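Local coordinates for protein UDP-N-Acetylenolpyruvylglucosamine Reductase (Thermus caldophilus, PDB 2GQT) that probably reduces UDP-N-acetylglucosamine enolpyruvate to UDP-N-acetylmuramate with NADPH, using bound FAD, in bacterial cell-wall peptidoglycan synthesis, at residues P41-G46 against E56-R61; A23-V28 against E60-L65. All blocks are in the same frame, centred on the assembly; numbering follows the deposited sequence.

Contact 1 of 2, residues P41-G46 against E56-R61; sequences PYRVLG and EGVPER. With FAD (flavin-adenine dinucleotide), chain C.
Y42 and R61 pair as parallel strands at the edge of the mixed four-stranded sheet in the FAD-binding domain. The tight part is backbone. R61 bonds through its N and O to the residues either side of Y42: R61 N donates to P41 O, and R61 O accepts from R43 N at 2.8 Å, while Y42 CA brings its hydrogen to that same oxygen. The two side chains then part, Y42 OH going to G159 O and R61 NH1 to A37 O.

Toward solvent, side chains replace the backbone ladder: a short salt bridge, then weaker links through NH2 and a water. R43 runs extended, and its NE meets E60 OE1 at 2.7 Å; OE1 lies in the guanidinium plane, while NE approaches it from well above the carboxylate plane. A weak second bond comes from NH2, which also reaches P268 O. V58 CG1 rests on one guanidinium face, near its rim. A methionine in place of R43 would probably leave the E60 carboxylate without its charged mate and P268 O without this donor. Farther along, V44 O and G46 N bind the cofactor. Water 1 donates to E60 OE2 at 2.7 Å and weakly accepts from R43 NH2.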
loop_
_atom_site.group_PDB
_atom_site.type_symbol
_atom_site.label_atom_id
_atom_site.label_comp_id
_atom_site.label_asym_id
_atom_site.label_seq_id
_atom_site.Cartn_x
_atom_site.Cartn_y
_atom_site.Cartn_z
ATOM N N PRO A 41 3.797 22.051 -2.071
ATOM C CA PRO A 41 4.216 20.799 -1.429
ATOM C C PRO A 41 3.059 19.824 -1.209
ATOM O O PRO A 41 1.998 20.213 -0.727
ATOM C CB PRO A 41 4.783 21.266 -0.087
ATOM C CG PRO A 41 5.299 22.642 -0.371
ATOM C CD PRO A 41 4.375 23.231 -1.392
ATOM N N TYR A 42 3.288 18.565 -1.569
ATOM C CA TYR A 42 2.233 17.558 -1.582
ATOM C C TYR A 42 2.768 16.200 -1.157
ATOM O O TYR A 42 3.981 15.948 -1.200
ATOM C CB TYR A 42 1.614 17.446 -2.987
ATOM C CG TYR A 42 2.620 17.066 -4.054
ATOM C CD1 TYR A 42 2.919 15.724 -4.324
ATOM C CD2 TYR A 42 3.299 18.051 -4.772
ATOM C CE1 TYR A 42 3.859 15.380 -5.283
ATOM C CE2 TYR A 42 4.234 17.717 -5.736
ATOM C CZ TYR A 42 4.516 16.380 -5.988
ATOM O OH TYR A 42 5.445 16.057 -6.950
ATOM N N ARG A 43 1.838 15.338 -0.748
ATOM C CA ARG A 43 2.052 13.907 -0.584
ATOM C C ARG A 43 0.965 13.213 -1.400
ATOM O O ARG A 43 -0.072 13.814 -1.680
ATOM C CB ARG A 43 1.894 13.506 0.881
ATOM C CG ARG A 43 2.843 14.194 1.848
ATOM C CD ARG A 43 2.539 13.762 3.262
ATOM N NE ARG A 43 3.265 14.561 4.241
ATOM C CZ ARG A 43 4.280 14.123 4.975
ATOM N NH1 ARG A 43 4.714 12.872 4.868
ATOM N NH2 ARG A 43 4.857 14.949 5.832
ATOM N N VAL A 44 1.195 11.963 -1.789
ATOM C CA VAL A 44 0.166 11.181 -2.477
ATOM C C VAL A 44 -0.350 10.098 -1.538
ATOM O O VAL A 44 0.422 9.373 -0.895
ATOM C CB VAL A 44 0.679 10.540 -3.786
ATOM C CG1 VAL A 44 -0.459 9.844 -4.533
ATOM C CG2 VAL A 44 1.324 11.577 -4.669
ATOM N N LEU A 45 -1.670 10.006 -1.449
ATOM C CA LEU A 45 -2.318 8.969 -0.669
ATOM C C LEU A 45 -2.916 7.926 -1.597
ATOM O O LEU A 45 -3.695 8.274 -2.501
ATOM C CB LEU A 45 -3.415 9.589 0.199
ATOM C CG LEU A 45 -4.355 8.679 0.985
ATOM C CD1 LEU A 45 -3.621 7.938 2.099
ATOM C CD2 LEU A 45 -5.510 9.506 1.523
ATOM N N GLY A 46 -2.555 6.660 -1.381
ATOM C CA GLY A 46 -3.174 5.544 -2.098
ATOM C C GLY A 46 -4.315 5.012 -1.251
ATOM O O GLY A 46 -5.140 5.781 -0.759
ATOM N N GLU A 56 -1.296 14.368 14.861
ATOM C CA GLU A 56 -1.237 15.766 14.413
ATOM C C GLU A 56 -1.511 15.940 12.911
ATOM O O GLU A 56 -1.654 17.065 12.428
ATOM C CB GLU A 56 0.097 16.433 14.804
ATOM C CG GLU A 56 1.365 15.823 14.178
ATOM C CD GLU A 56 2.072 14.840 15.096
ATOM O OE1 GLU A 56 3.324 14.876 15.149
ATOM O OE2 GLU A 56 1.380 14.043 15.766
ATOM N N GLY A 57 -1.590 14.830 12.178
ATOM C CA GLY A 57 -1.804 14.878 10.729
ATOM C C GLY A 57 -0.610 15.435 9.970
ATOM O O GLY A 57 0.526 15.386 10.456
ATOM N N VAL A 58 -0.862 15.965 8.772
ATOM C CA VAL A 58 0.199 16.517 7.914
ATOM C C VAL A 58 -0.201 17.880 7.351
ATOM O O VAL A 58 -1.388 18.129 7.128
ATOM C CB VAL A 58 0.583 15.564 6.743
ATOM C CG1 VAL A 58 1.073 14.216 7.264
ATOM C CG2 VAL A 58 -0.586 15.367 5.777
ATOM N N PRO A 59 0.783 18.778 7.140
ATOM C CA PRO A 59 0.469 20.107 6.615
ATOM C C PRO A 59 0.409 20.229 5.088
ATOM O O PRO A 59 -0.158 21.199 4.577
ATOM C CB PRO A 59 1.608 20.969 7.170
ATOM C CG PRO A 59 2.770 20.043 7.203
ATOM C CD PRO A 59 2.220 18.643 7.455
ATOM N N GLU A 60 0.973 19.259 4.370
ATOM C CA GLU A 60 1.041 19.326 2.914
ATOM C C GLU A 60 -0.308 18.993 2.284
ATOM O O GLU A 60 -1.196 18.439 2.943
ATOM C CB GLU A 60 2.109 18.373 2.362
ATOM C CG GLU A 60 3.535 18.655 2.821
ATOM C CD GLU A 60 3.874 18.039 4.164
ATOM O OE1 GLU A 60 3.092 17.211 4.683
ATOM O OE2 GLU A 60 4.946 18.390 4.706
ATOM N N ARG A 61 -0.455 19.334 1.007
ATOM C CA ARG A 61 -1.597 18.879 0.231
ATOM C C ARG A 61 -1.490 17.366 0.107
ATOM O O ARG A 61 -0.427 16.850 -0.236
ATOM C CB ARG A 61 -1.586 19.511 -1.152
ATOM C CG ARG A 61 -1.707 21.023 -1.145
ATOM C CD ARG A 61 -1.718 21.539 -2.563
ATOM N NE ARG A 61 -1.919 22.985 -2.609
ATOM C CZ ARG A 61 -1.981 23.697 -3.730
ATOM N NH1 ARG A 61 -1.849 23.106 -4.912
ATOM N NH2 ARG A 61 -2.175 25.008 -3.667
HETATM P PA FAD C . -0.475 4.006 0.858
HETATM O O1A FAD C . -0.398 3.294 2.143
HETATM O O2A FAD C . -1.584 4.951 0.595
HETATM O O5B FAD C . 0.878 4.779 0.561
HETATM C C5B FAD C . 2.127 4.097 0.722
HETATM C C4B FAD C . 3.234 4.886 0.058
HETATM O O4B FAD C . 2.986 4.920 -1.363
HETATM C C3B FAD C . 3.329 6.350 0.514
HETATM O O3B FAD C . 4.700 6.740 0.437
HETATM C C2B FAD C . 2.512 7.073 -0.550
HETATM O O2B FAD C . 2.893 8.442 -0.683
HETATM C C1B FAD C . 2.914 6.304 -1.790
HETATM N N9A FAD C . 1.964 6.376 -2.919
HETATM C C8A FAD C . 0.680 5.984 -2.918
HETATM N N7A FAD C . 0.164 6.185 -4.133
HETATM C C5A FAD C . 1.129 6.679 -4.917
HETATM C C6A FAD C . 1.203 7.101 -6.250
HETATM N N6A FAD C . 0.163 7.033 -7.092
HETATM N N1A FAD C . 2.380 7.573 -6.708
HETATM C C2A FAD C . 3.451 7.661 -5.908
HETATM N N3A FAD C . 3.433 7.289 -4.631
HETATM C C4A FAD C . 2.276 6.807 -4.136
HETATM N N1 FAD C . 2.508 -5.225 1.357
HETATM C C2 FAD C . 3.239 -6.139 0.629
HETATM O O2 FAD C . 4.230 -5.774 0.013
HETATM N N3 FAD C . 2.864 -7.480 0.620
HETATM C C4 FAD C . 1.744 -7.929 1.310
HETATM O O4 FAD C . 1.436 -9.125 1.269
HETATM C C4X FAD C . 1.006 -6.996 2.034
HETATM N N5 FAD C . -0.117 -7.404 2.750
HETATM C C5X FAD C . -0.890 -6.447 3.420
HETATM C C6 FAD C . -2.051 -6.855 4.077
HETATM C C7 FAD C . -2.851 -5.932 4.743
HETATM C C7M FAD C . -4.129 -6.403 5.446
HETATM C C8 FAD C . -2.473 -4.585 4.755
HETATM C C8M FAD C . -3.339 -3.552 5.489
HETATM C C9 FAD C . -1.309 -4.180 4.107
HETATM C C9A FAD C . -0.505 -5.100 3.434
HETATM N N10 FAD C . 0.671 -4.705 2.775
HETATM C C10 FAD C . 1.395 -5.652 2.054
HETATM C "C1'" FAD C . 1.183 -3.311 2.840
HETATM C "C2'" FAD C . 0.546 -2.400 1.778
HETATM O "O2'" FAD C . -0.683 -2.969 1.286
HETATM C "C3'" FAD C . 1.474 -2.156 0.586
HETATM O "O3'" FAD C . 2.665 -1.490 1.029
HETATM C "C4'" FAD C . 0.781 -1.347 -0.518
HETATM O "O4'" FAD C . 1.607 -1.339 -1.684
HETATM C "C5'" FAD C . 0.469 0.092 -0.116
HETATM O "O5'" FAD C . -0.345 0.643 -1.152
HETATM P P FAD C . -1.409 1.778 -0.796
HETATM O O1P FAD C . -2.046 2.167 -2.069
HETATM O O2P FAD C . -2.255 1.395 0.354
HETATM O O3P FAD C . -0.393 2.948 -0.372
HETATM O O HOH W 1 5.515 17.300 7.110
#

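Contact 2 of 2, residues A23-V28 against E60-L65; sequences AELWTV and ERVIRL
T27 OG1 is gripped side-on by two nitrogens of R64: NH2 at 2.7 Å and NE at 3.0 Å, both with the oxygen lying in the guanidinium plane. The chain of R64 is bent at its third torsion (chi3 -44°), which turns the guanidinium toward T27 OG1. There L25 lies across the arginine at about a right angle, its CD2 over one guanidinium face, 3.3 Å from NE, and its CD1 against CG. V62 extends this face of the sheet, meeting L25 through CG1 and A23 through CG2.

On the other face W26 and R61 stack. The guanidinium, its NH1 bonded to A37 O of helix 31-37, lies flat on the indole with planes 19° apart and centres 4.0 Å apart, while R61 CD sits over the five-membered ring in a CH-pi contact. W26 NE1 donates to E24 OE1 at 2.8 Å, which helps fix the ring's rotation. Water 3 donates to the same E24 oxygen and accepts from R61 NE, joining two opposite charges too far apart for a salt bridge. Deeper in, V28 CG2 packs on I63 CG2, with helix 31-37 covering V28 and W26.

Between the faces runs the backbone ladder: V62 N to E24 O, W26 N to V62 O at 2.7 Å, R64 N to W26 O, and V28 N to R64 O. W26 thus bonds to V62 and R64, either side of its register partner I63, and R64 to W26 and V28, either side of T27. With helix 31-37 in the intervening chain, this is the parallel part of the mixed sheet in the alpha+beta, PCMH-type FAD-binding domain.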
loop_
_atom_site.group_PDB
_atom_site.type_symbol
_atom_site.label_atom_id
_atom_site.label_comp_id
_atom_site.label_asym_id
_atom_site.label_seq_id
_atom_site.Cartn_x
_atom_site.Cartn_y
_atom_site.Cartn_z
ATOM N N ALA A 23 -5.774 16.643 7.629
ATOM C CA ALA A 23 -5.068 16.907 6.386
ATOM C C ALA A 23 -6.014 17.532 5.373
ATOM O O ALA A 23 -7.238 17.335 5.439
ATOM C CB ALA A 23 -4.458 15.628 5.817
ATOM N N GLU A 24 -5.434 18.284 4.445
ATOM C CA GLU A 24 -6.173 18.872 3.341
ATOM C C GLU A 24 -6.075 17.934 2.148
ATOM O O GLU A 24 -5.007 17.786 1.552
ATOM C CB GLU A 24 -5.600 20.243 2.999
ATOM C CG GLU A 24 -6.352 20.982 1.914
ATOM C CD GLU A 24 -5.747 22.344 1.636
ATOM O OE1 GLU A 24 -4.937 22.458 0.699
ATOM O OE2 GLU A 24 -6.058 23.293 2.377
ATOM N N LEU A 25 -7.201 17.313 1.809
ATOM C CA LEU A 25 -7.248 16.300 0.767
ATOM C C LEU A 25 -7.684 16.893 -0.566
ATOM O O LEU A 25 -8.769 17.454 -0.671
ATOM C CB LEU A 25 -8.187 15.164 1.181
ATOM C CG LEU A 25 -8.249 13.912 0.307
ATOM C CD1 LEU A 25 -6.928 13.154 0.354
ATOM C CD2 LEU A 25 -9.382 13.034 0.789
ATOM N N TRP A 26 -6.845 16.723 -1.583
ATOM C CA TRP A 26 -7.126 17.127 -2.955
ATOM C C TRP A 26 -7.439 15.888 -3.788
ATOM O O TRP A 26 -6.567 15.045 -3.987
ATOM C CB TRP A 26 -5.890 17.818 -3.538
ATOM C CG TRP A 26 -5.615 19.161 -2.953
ATOM C CD1 TRP A 26 -5.349 19.455 -1.651
ATOM C CD2 TRP A 26 -5.576 20.403 -3.662
ATOM N NE1 TRP A 26 -5.165 20.814 -1.497
ATOM C CE2 TRP A 26 -5.294 21.415 -2.720
ATOM C CE3 TRP A 26 -5.756 20.759 -5.003
ATOM C CZ2 TRP A 26 -5.192 22.763 -3.077
ATOM C CZ3 TRP A 26 -5.656 22.102 -5.358
ATOM C CH2 TRP A 26 -5.372 23.083 -4.399
ATOM N N THR A 27 -8.677 15.764 -4.265
ATOM C CA THR A 27 -9.065 14.629 -5.100
ATOM C C THR A 27 -9.001 15.063 -6.558
ATOM O O THR A 27 -9.767 15.926 -6.995
ATOM C CB THR A 27 -10.462 14.092 -4.715
ATOM O OG1 THR A 27 -10.458 13.743 -3.327
ATOM C CG2 THR A 27 -10.806 12.856 -5.526
ATOM N N VAL A 28 -8.051 14.479 -7.283
ATOM C CA VAL A 28 -7.698 14.859 -8.652
ATOM C C VAL A 28 -8.326 13.883 -9.642
ATOM O O VAL A 28 -8.177 12.677 -9.482
ATOM C CB VAL A 28 -6.144 14.836 -8.822
ATOM C CG1 VAL A 28 -5.744 14.878 -10.290
ATOM C CG2 VAL A 28 -5.504 15.990 -8.049
ATOM N N GLU A 60 0.973 19.259 4.370
ATOM C CA GLU A 60 1.041 19.326 2.914
ATOM C C GLU A 60 -0.308 18.993 2.284
ATOM O O GLU A 60 -1.196 18.439 2.943
ATOM C CB GLU A 60 2.109 18.373 2.362
ATOM C CG GLU A 60 3.535 18.655 2.821
ATOM C CD GLU A 60 3.874 18.039 4.164
ATOM O OE1 GLU A 60 3.092 17.211 4.683
ATOM O OE2 GLU A 60 4.946 18.390 4.706
ATOM N N ARG A 61 -0.455 19.334 1.007
ATOM C CA ARG A 61 -1.597 18.879 0.231
ATOM C C ARG A 61 -1.490 17.366 0.107
ATOM O O ARG A 61 -0.427 16.850 -0.236
ATOM C CB ARG A 61 -1.586 19.511 -1.152
ATOM C CG ARG A 61 -1.707 21.023 -1.145
ATOM C CD ARG A 61 -1.718 21.539 -2.563
ATOM N NE ARG A 61 -1.919 22.985 -2.609
ATOM C CZ ARG A 61 -1.981 23.697 -3.730
ATOM N NH1 ARG A 61 -1.849 23.106 -4.912
ATOM N NH2 ARG A 61 -2.175 25.008 -3.667
ATOM N N VAL A 62 -2.575 16.666 0.427
ATOM C CA VAL A 62 -2.608 15.214 0.276
ATOM C C VAL A 62 -3.458 14.902 -0.954
ATOM O O VAL A 62 -4.646 15.215 -0.990
ATOM C CB VAL A 62 -3.142 14.517 1.549
ATOM C CG1 VAL A 62 -3.199 13.019 1.344
ATOM C CG2 VAL A 62 -2.236 14.830 2.732
ATOM N N ILE A 63 -2.830 14.318 -1.968
ATOM C CA ILE A 63 -3.453 14.084 -3.261
ATOM C C ILE A 63 -3.952 12.646 -3.384
ATOM O O ILE A 63 -3.213 11.692 -3.102
ATOM C CB ILE A 63 -2.470 14.392 -4.405
ATOM C CG1 ILE A 63 -2.080 15.874 -4.391
ATOM C CG2 ILE A 63 -3.066 14.010 -5.753
ATOM C CD1 ILE A 63 -0.975 16.234 -5.351
ATOM N N ARG A 64 -5.215 12.518 -3.783
ATOM C CA ARG A 64 -5.840 11.239 -4.140
ATOM C C ARG A 64 -6.129 11.266 -5.630
ATOM O O ARG A 64 -6.664 12.253 -6.145
ATOM C CB ARG A 64 -7.185 11.074 -3.421
ATOM C CG ARG A 64 -7.133 10.763 -1.954
ATOM C CD ARG A 64 -8.515 10.349 -1.473
ATOM N NE ARG A 64 -9.617 11.180 -1.975
ATOM C CZ ARG A 64 -10.898 10.890 -1.784
ATOM N NH1 ARG A 64 -11.231 9.793 -1.110
ATOM N NH2 ARG A 64 -11.848 11.685 -2.251
ATOM N N LEU A 65 -5.816 10.171 -6.313
ATOM C CA LEU A 65 -6.061 10.055 -7.741
ATOM C C LEU A 65 -7.365 9.339 -8.005
ATOM O O LEU A 65 -7.544 8.185 -7.606
ATOM C CB LEU A 65 -4.914 9.304 -8.410
ATOM C CG LEU A 65 -3.506 9.875 -8.242
ATOM C CD1 LEU A 65 -2.513 8.911 -8.850
ATOM C CD2 LEU A 65 -3.376 11.262 -8.867
HETATM O O HOH W 2 -2.740 19.061 4.977
HETATM O O HOH W 3 -3.001 24.100 -0.124
#

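From the N terminus, strand 5-10 leads into strand 22-28, whose 23-28 segment meets its parallel partner only after the chain has made helix 31-37 and strand 42-44. Contact 1 closes the shorter loop, from 41-46 through strand 51-53 to 56-61. It nests inside the longer loop that contact 2 closes between 23-28 and 60-65. The two share E60 and R61, so strand 61-65 lies between 22-28 and 42-44, and the sheet order is 5-10, 22-28, 61-65, 42-44. I63 probably bonds through its N to R43 O and through its O to L45 N, carrying the ladder on toward the residues that hold FAD.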